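Local coordinates for protein sortase B (Streptococcus pyogenes, PDB 3PSQ) that probably acts as a class B sortase, a cysteine transpeptidase-type enzyme with hydrolase activity, and takes part in pilus assembly, at residues Ala137-Asp142 / Asn164-Lys169. Sequence-based numbering, arbitrary orientation.
Sequences ACIQTD and NHIKQK. With ZN (zinc ion), chain O.
Gln140 N donates to Lys169 O at 2.8 Å, and this backbone hydrogen bond fastens the chain leaving helix 159-167 to the end of strand 130-142. The donor lies close to the line of the carbonyl (C=O...N angle 166°). The same oxygen takes a CA-H...O contact from Ile139 CA at 3.4 Å, so two neighbouring residues of the strand converge on one acceptor. The bond thus ties the chain just after the helix to strand 130-142, immediately ahead of strand 170-173, which pairs antiparallel with it.

Apolar packing occupies the flank nearer Ala137. With CG1 turned beside the backbone N and anti to the carbonyl carbon (chi1 -74°), Ile166 sets CG2 anti to the nitrogen, where it reaches both Ala137 CB at 3.8 Å and Ile139 CD1 at 3.7 Å. Ile139 divides its branches: the CG1-CD1 arm meets Ile166, while CG2 lies against Lys169 CB at 3.8 Å. Ile202 of strand 197-205 touches Ala137, Ile139 and Ile166 and thereby joins this cluster to the core of the sortase barrel.

Polar side chains gather beyond the bond. The Lys169 chain runs extended until a bend at its last torsion and passes Thr141 obliquely, with Lys169 NZ 3.7 Å from Thr141 OG1, too far for a bond. Thr141 OG1 instead hydrogen-bonds Asp145, whose carboxylate also holds His165 NE2 and forms a long, weak ion pair with Lys169 NZ. His165 ND1, the other ring nitrogen, binds a zinc ion at 1.9 Å, so both ring nitrogens are engaged and the ring's rotation is fixed.

The main chain of Thr141 hydrogen-bonds that of Arg198, the predicted transition-state stabiliser. The chemistry thus implies a helix-to-strand junction secured by one main-chain bond and branched aliphatic groups, with an Asp145-centred polar network beside a strand that borders the probable active site.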
ATOM      1  N   ALA A 137     -10.881  -3.215   4.416  1.00 49.29           N
ATOM      2  CA  ALA A 137     -10.757  -4.639   4.070  1.00 48.54           C
ATOM      3  C   ALA A 137      -9.345  -5.182   4.223  1.00 48.52           C
ATOM      4  O   ALA A 137      -8.365  -4.484   3.966  1.00 48.03           O
ATOM      5  CB  ALA A 137     -11.254  -4.893   2.645  1.00 48.90           C
ATOM      6  N   CYS A 138      -9.268  -6.445   4.637  1.00 48.44           N
ATOM      7  CA  CYS A 138      -8.058  -7.243   4.535  1.00 48.54           C
ATOM      8  C   CYS A 138      -8.339  -8.379   3.576  1.00 48.68           C
ATOM      9  O   CYS A 138      -9.249  -9.179   3.809  1.00 48.64           O
ATOM     10  CB  CYS A 138      -7.722  -7.831   5.899  1.00 49.11           C
ATOM     11  SG  CYS A 138      -6.152  -8.699   5.937  1.00 48.59           S
ATOM     12  N   ILE A 139      -7.553  -8.476   2.512  1.00 48.62           N
ATOM     13  CA  ILE A 139      -7.841  -9.393   1.389  1.00 48.49           C
ATOM     14  C   ILE A 139      -6.808 -10.522   1.260  1.00 49.09           C
ATOM     15  O   ILE A 139      -5.597 -10.301   1.428  1.00 48.81           O
ATOM     16  CB  ILE A 139      -7.857  -8.569   0.074  1.00 48.51           C
ATOM     17  CG1 ILE A 139      -8.983  -7.522   0.107  1.00 49.95           C
ATOM     18  CG2 ILE A 139      -7.880  -9.450  -1.182  1.00 48.65           C
ATOM     19  CD1 ILE A 139      -8.703  -6.282  -0.719  1.00 51.84           C
ATOM     20  N   GLN A 140      -7.281 -11.734   1.000  1.00 49.22           N
ATOM     21  CA  GLN A 140      -6.373 -12.801   0.620  0.50 49.79           C
ATOM     22  C   GLN A 140      -6.622 -13.153  -0.831  1.00 50.00           C
ATOM     23  O   GLN A 140      -7.723 -13.534  -1.244  1.00 49.30           O
ATOM     24  CB  GLN A 140      -6.474 -14.052   1.491  0.50 50.28           C
ATOM     25  CG  GLN A 140      -5.631 -15.231   0.934  0.50 51.69           C
ATOM     26  CD  GLN A 140      -4.176 -15.257   1.435  0.50 54.51           C
ATOM     27  OE1 GLN A 140      -3.255 -14.725   0.796  0.50 52.30           O
ATOM     28  NE2 GLN A 140      -3.970 -15.894   2.591  0.50 55.71           N
ATOM     29  N   THR A 141      -5.577 -12.982  -1.620  1.00 49.29           N
ATOM     30  CA  THR A 141      -5.705 -13.233  -3.013  1.00 48.85           C
ATOM     31  C   THR A 141      -4.380 -13.844  -3.426  1.00 48.65           C
ATOM     32  O   THR A 141      -3.615 -14.288  -2.575  1.00 48.12           O
ATOM     33  CB  THR A 141      -6.073 -11.927  -3.762  1.00 48.36           C
ATOM     34  OG1 THR A 141      -6.304 -12.243  -5.115  1.00 49.68           O
ATOM     35  CG2 THR A 141      -4.965 -10.879  -3.689  1.00 48.25           C
ATOM     36  N   ASP A 142      -4.119 -13.920  -4.722  1.00 49.09           N
ATOM     37  CA  ASP A 142      -2.813 -14.420  -5.153  1.00 49.36           C
ATOM     38  C   ASP A 142      -2.202 -13.507  -6.218  1.00 48.50           C
ATOM     39  O   ASP A 142      -2.829 -12.503  -6.626  1.00 49.12           O
ATOM     40  CB  ASP A 142      -2.921 -15.863  -5.615  1.00 48.65           C
ATOM     41  CG  ASP A 142      -3.787 -16.011  -6.822  1.00 50.32           C
ATOM     42  OD1 ASP A 142      -3.817 -15.105  -7.672  1.00 50.75           O
ATOM     43  OD2 ASP A 142      -4.436 -17.061  -6.937  1.00 54.20           O
ATOM     44  N   ASN A 164     -17.219  -5.496  -4.948  1.00 55.12           N
ATOM     45  CA  ASN A 164     -17.635  -6.898  -4.868  0.50 55.87           C
ATOM     46  C   ASN A 164     -16.474  -7.857  -5.090  1.00 55.77           C
ATOM     47  O   ASN A 164     -16.436  -8.958  -4.510  1.00 55.73           O
ATOM     48  CB  ASN A 164     -18.772  -7.226  -5.861  0.50 56.34           C
ATOM     49  CG  ASN A 164     -19.323  -8.661  -5.683  0.50 58.10           C
ATOM     50  OD1 ASN A 164     -18.789  -9.444  -4.880  0.50 60.68           O
ATOM     51  ND2 ASN A 164     -20.380  -9.001  -6.426  0.50 59.15           N
ATOM     52  N   HIS A 165     -15.555  -7.462  -5.969  1.00 56.07           N
ATOM     53  CA  HIS A 165     -14.338  -8.214  -6.189  1.00 56.22           C
ATOM     54  C   HIS A 165     -13.579  -8.336  -4.874  1.00 56.07           C
ATOM     55  O   HIS A 165     -13.118  -9.421  -4.503  1.00 56.47           O
ATOM     56  CB  HIS A 165     -13.437  -7.503  -7.199  1.00 56.97           C
ATOM     57  CG  HIS A 165     -12.157  -8.229  -7.470  1.00 56.66           C
ATOM     58  ND1 HIS A 165     -12.056  -9.219  -8.416  1.00 58.02           N
ATOM     59  CD2 HIS A 165     -10.934  -8.125  -6.907  1.00 55.73           C
ATOM     60  CE1 HIS A 165     -10.817  -9.678  -8.443  1.00 57.23           C
ATOM     61  NE2 HIS A 165     -10.117  -9.031  -7.536  1.00 54.99           N
ATOM     62  N   ILE A 166     -13.448  -7.210  -4.188  1.00 56.04           N
ATOM     63  CA  ILE A 166     -12.760  -7.133  -2.906  1.00 56.25           C
ATOM     64  C   ILE A 166     -13.506  -7.945  -1.847  1.00 57.68           C
ATOM     65  O   ILE A 166     -12.939  -8.857  -1.254  1.00 57.44           O
ATOM     66  CB  ILE A 166     -12.610  -5.664  -2.441  1.00 55.51           C
ATOM     67  CG1 ILE A 166     -11.541  -4.952  -3.259  1.00 53.08           C
ATOM     68  CG2 ILE A 166     -12.323  -5.595  -0.944  1.00 54.72           C
ATOM     69  CD1 ILE A 166     -11.575  -3.437  -3.079  1.00 50.24           C
ATOM     70  N   LYS A 167     -14.784  -7.617  -1.638  1.00 58.99           N
ATOM     71  CA  LYS A 167     -15.640  -8.340  -0.713  1.00 60.37           C
ATOM     72  C   LYS A 167     -15.463  -9.864  -0.719  1.00 60.13           C
ATOM     73  O   LYS A 167     -15.353 -10.470   0.331  1.00 60.76           O
ATOM     74  CB  LYS A 167     -17.111  -8.006  -0.970  1.00 61.22           C
ATOM     75  CG  LYS A 167     -18.000  -8.389   0.207  1.00 65.70           C
ATOM     76  CD  LYS A 167     -19.501  -8.289  -0.089  1.00 73.33           C
ATOM     77  CE  LYS A 167     -20.337  -9.002   1.030  1.00 77.04           C
ATOM     78  NZ  LYS A 167     -21.841  -8.799   0.913  1.00 78.73           N
ATOM     79  N   GLN A 168     -15.440 -10.496  -1.885  1.00 60.25           N
ATOM     80  CA  GLN A 168     -15.425 -11.956  -1.965  0.50 60.02           C
ATOM     81  C   GLN A 168     -14.047 -12.554  -1.660  1.00 60.25           C
ATOM     82  O   GLN A 168     -13.895 -13.776  -1.517  1.00 60.81           O
ATOM     83  CB  GLN A 168     -15.947 -12.405  -3.333  0.50 59.86           C
ATOM     84  CG  GLN A 168     -14.922 -12.461  -4.448  0.50 59.94           C
ATOM     85  CD  GLN A 168     -14.776 -13.857  -4.987  0.50 59.47           C
ATOM     86  OE1 GLN A 168     -13.759 -14.219  -5.590  0.50 56.79           O
ATOM     87  NE2 GLN A 168     -15.812 -14.662  -4.773  0.50 59.95           N
ATOM     88  N   LYS A 169     -13.036 -11.697  -1.570  1.00 59.89           N
ATOM     89  CA  LYS A 169     -11.690 -12.153  -1.253  1.00 59.20           C
ATOM     90  C   LYS A 169     -11.225 -11.662   0.106  1.00 59.03           C
ATOM     91  O   LYS A 169     -10.073 -11.859   0.473  1.00 58.71           O
ATOM     92  CB  LYS A 169     -10.722 -11.738  -2.365  1.00 59.30           C
ATOM     93  CG  LYS A 169     -10.928 -12.608  -3.564  1.00 59.19           C
ATOM     94  CD  LYS A 169     -10.192 -12.169  -4.773  1.00 63.26           C
ATOM     95  CE  LYS A 169     -10.534 -13.120  -5.901  1.00 64.80           C
ATOM     96  NZ  LYS A 169      -9.375 -13.287  -6.816  1.00 70.57           N
TER
HETATM   97 ZN    ZN O 324     -13.383 -10.015  -9.591  1.00 71.15          ZN